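Local structure of 457aa long hypothetical protein (Pyrococcus horikoshii, 2CSU) at residues R123-C129 with V182-V188. The protein is of unknown function but resembles succinyl-CoA ligases, with a probable CoA-binding Rossmann-like domain and flavodoxin-like ligase domains. Residues are numbered along the deposited sequence; the frame is centred on the assembly and turned at random.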
loop_
_atom_site.group_PDB
_atom_site.type_symbol
_atom_site.label_atom_id
_atom_site.label_comp_id
_atom_site.label_asym_id
_atom_site.label_seq_id
_atom_site.Cartn_x
_atom_site.Cartn_y
_atom_site.Cartn_z
ATOM N N ARG A 123 36.685 11.462 -2.308
ATOM C CA ARG A 123 35.555 10.970 -3.091
ATOM C C ARG A 123 34.306 11.829 -2.871
ATOM O O ARG A 123 34.024 12.297 -1.777
ATOM C CB ARG A 123 35.277 9.527 -2.667
ATOM C CG ARG A 123 36.440 8.594 -3.004
ATOM C CD ARG A 123 37.048 8.913 -4.374
ATOM N NE ARG A 123 36.023 8.838 -5.419
ATOM C CZ ARG A 123 35.581 7.615 -5.758
ATOM N NH1 ARG A 123 36.068 6.544 -5.156
ATOM N NH2 ARG A 123 34.652 7.488 -6.708
ATOM N N ILE A 124 33.562 12.063 -3.970
ATOM C CA ILE A 124 32.399 12.937 -3.860
ATOM C C ILE A 124 31.090 12.228 -4.202
ATOM O O ILE A 124 30.950 11.562 -5.222
ATOM C CB ILE A 124 32.593 14.133 -4.794
ATOM C CG1 ILE A 124 33.516 15.163 -4.140
ATOM C CG2 ILE A 124 31.237 14.821 -5.047
ATOM C CD1 ILE A 124 33.864 16.314 -5.088
ATOM N N ILE A 125 30.121 12.355 -3.280
ATOM C CA ILE A 125 28.774 11.919 -3.620
ATOM C C ILE A 125 27.878 13.105 -3.977
ATOM O O ILE A 125 27.791 14.091 -3.256
ATOM C CB ILE A 125 28.196 11.174 -2.415
ATOM C CG1 ILE A 125 29.048 9.944 -2.096
ATOM C CG2 ILE A 125 26.771 10.687 -2.737
ATOM C CD1 ILE A 125 28.332 8.966 -1.163
ATOM N N GLY A 126 27.230 12.999 -5.151
ATOM C CA GLY A 126 26.476 14.135 -5.667
ATOM C C GLY A 126 27.179 14.728 -6.891
ATOM O O GLY A 126 27.831 14.034 -7.661
ATOM N N PRO A 127 27.000 16.047 -7.089
ATOM C CA PRO A 127 26.202 16.892 -6.208
ATOM C C PRO A 127 24.701 16.735 -6.470
ATOM O O PRO A 127 24.230 15.741 -7.010
ATOM C CB PRO A 127 26.620 18.337 -6.446
ATOM C CG PRO A 127 27.233 18.412 -7.837
ATOM C CD PRO A 127 27.610 16.881 -8.119
ATOM N N ASN A 128 23.937 17.753 -6.029
ATOM C CA ASN A 128 22.486 17.677 -6.147
ATOM C C ASN A 128 21.947 16.352 -5.603
ATOM O O ASN A 128 21.300 15.576 -6.292
ATOM C CB ASN A 128 22.107 17.830 -7.620
ATOM C CG ASN A 128 20.644 18.190 -7.722
ATOM O OD1 ASN A 128 20.046 18.740 -6.802
ATOM N ND2 ASN A 128 20.061 17.867 -8.888
ATOM N N CYS A 129 22.281 16.087 -4.327
ATOM C CA CYS A 129 21.805 14.867 -3.686
ATOM C C CYS A 129 21.085 15.191 -2.376
ATOM O O CYS A 129 21.169 16.289 -1.843
ATOM C CB CYS A 129 23.015 13.982 -3.397
ATOM S SG CYS A 129 24.117 14.725 -2.173
ATOM N N VAL A 182 22.458 9.676 -4.656
ATOM C CA VAL A 182 23.676 9.995 -5.393
ATOM C C VAL A 182 23.519 11.275 -6.210
ATOM O O VAL A 182 24.468 11.845 -6.732
ATOM C CB VAL A 182 23.992 8.823 -6.317
ATOM C CG1 VAL A 182 24.361 7.600 -5.483
ATOM C CG2 VAL A 182 22.777 8.499 -7.162
ATOM N N GLY A 183 22.247 11.698 -6.337
ATOM C CA GLY A 183 21.967 12.893 -7.120
ATOM C C GLY A 183 22.642 12.827 -8.485
ATOM O O GLY A 183 22.455 11.895 -9.257
ATOM N N ASN A 184 23.438 13.804 -8.925
ATOM C CA ASN A 184 24.037 13.789 -10.253
ATOM C C ASN A 184 25.012 12.628 -10.452
ATOM O O ASN A 184 25.395 12.336 -11.581
ATOM C CB ASN A 184 24.754 15.119 -10.532
ATOM C CG ASN A 184 23.805 16.305 -10.541
ATOM O OD1 ASN A 184 22.592 16.141 -10.602
ATOM N ND2 ASN A 184 24.359 17.512 -10.477
HETATM N N MSE A 185 25.406 11.980 -9.353
HETATM C CA MSE A 185 26.323 10.845 -9.348
HETATM C C MSE A 185 27.568 11.119 -10.194
HETATM O O MSE A 185 27.903 10.395 -11.121
HETATM C CB MSE A 185 25.571 9.637 -9.899
HETATM C CG MSE A 185 26.401 8.355 -9.851
HETATM SE SE MSE A 185 25.405 6.894 -10.163
HETATM C CE MSE A 185 25.752 6.749 -11.923
ATOM N N ALA A 186 28.248 12.232 -9.864
ATOM C CA ALA A 186 29.416 12.629 -10.642
ATOM C C ALA A 186 30.619 11.721 -10.375
ATOM O O ALA A 186 31.369 11.349 -11.269
ATOM C CB ALA A 186 29.764 14.072 -10.273
ATOM N N ASP A 187 30.819 11.399 -9.083
ATOM C CA ASP A 187 31.976 10.593 -8.712
ATOM C C ASP A 187 31.575 9.163 -8.332
ATOM O O ASP A 187 31.463 8.273 -9.164
ATOM C CB ASP A 187 32.659 11.276 -7.531
ATOM C CG ASP A 187 34.108 10.821 -7.461
ATOM O OD1 ASP A 187 34.517 10.066 -8.344
ATOM O OD2 ASP A 187 34.805 11.223 -6.537
ATOM N N VAL A 188 31.407 8.949 -7.012
ATOM C CA VAL A 188 30.970 7.642 -6.543
ATOM C C VAL A 188 29.663 7.228 -7.223
ATOM O O VAL A 188 28.704 7.983 -7.294
ATOM C CB VAL A 188 30.767 7.732 -5.029
ATOM C CG1 VAL A 188 30.257 6.395 -4.493
ATOM C CG2 VAL A 188 32.076 8.086 -4.342
HETATM O O HOH W 1 28.890 10.913 -6.852
#
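Arg-123 meets Asp-187 where the edge strand 123-125 of a Rossmann-like parallel sheet borders the loop between strand 175-181 and helix 190-197. The contact joins the probable CoA-binding part to the succinyl-CoA ligase-like part. Its tight part is the backbone. Ala-186 N donates to Gly-126 O at 2.9 Å, and Asn-184 N to Pro-127 O at 2.8 Å. The peptide before Pro-127 is cis. Val-182 to Met-185 form a type II' turn, with Gly-183 at positive phi close against residues 127-129. Water 1 fills in between, accepting from Gly-126 N and Asp-187 N. Ile-125 CG1 packs on Val-188 CB at 4.1 Å, and Leu-193 of the following helix backs Val-188.

The Arg-123 end is partly exposed but firmly held. Bends at chi2 (-40°) and chi3 fold the guanidinium back to Asp-187. Both carboxylate oxygens are met from above their plane, with the two planes 58° apart. OD2 of Asp-187 accepts from Arg-123 NE at 2.9 Å and Ile-124 N at 3.0 Å. Arg-123 NH2 bonds Asp-187 OD1 and also forms a salt bridge with Glu-192.

The Asn-128 end is looser. Asn-184 ND2 turns to Glu-101 and Glu-110. The amide planes of Asn-128 and Asn-184 are 66° apart, and Asn-128 CB touches Asn-184 OD1 at 3.5 Å.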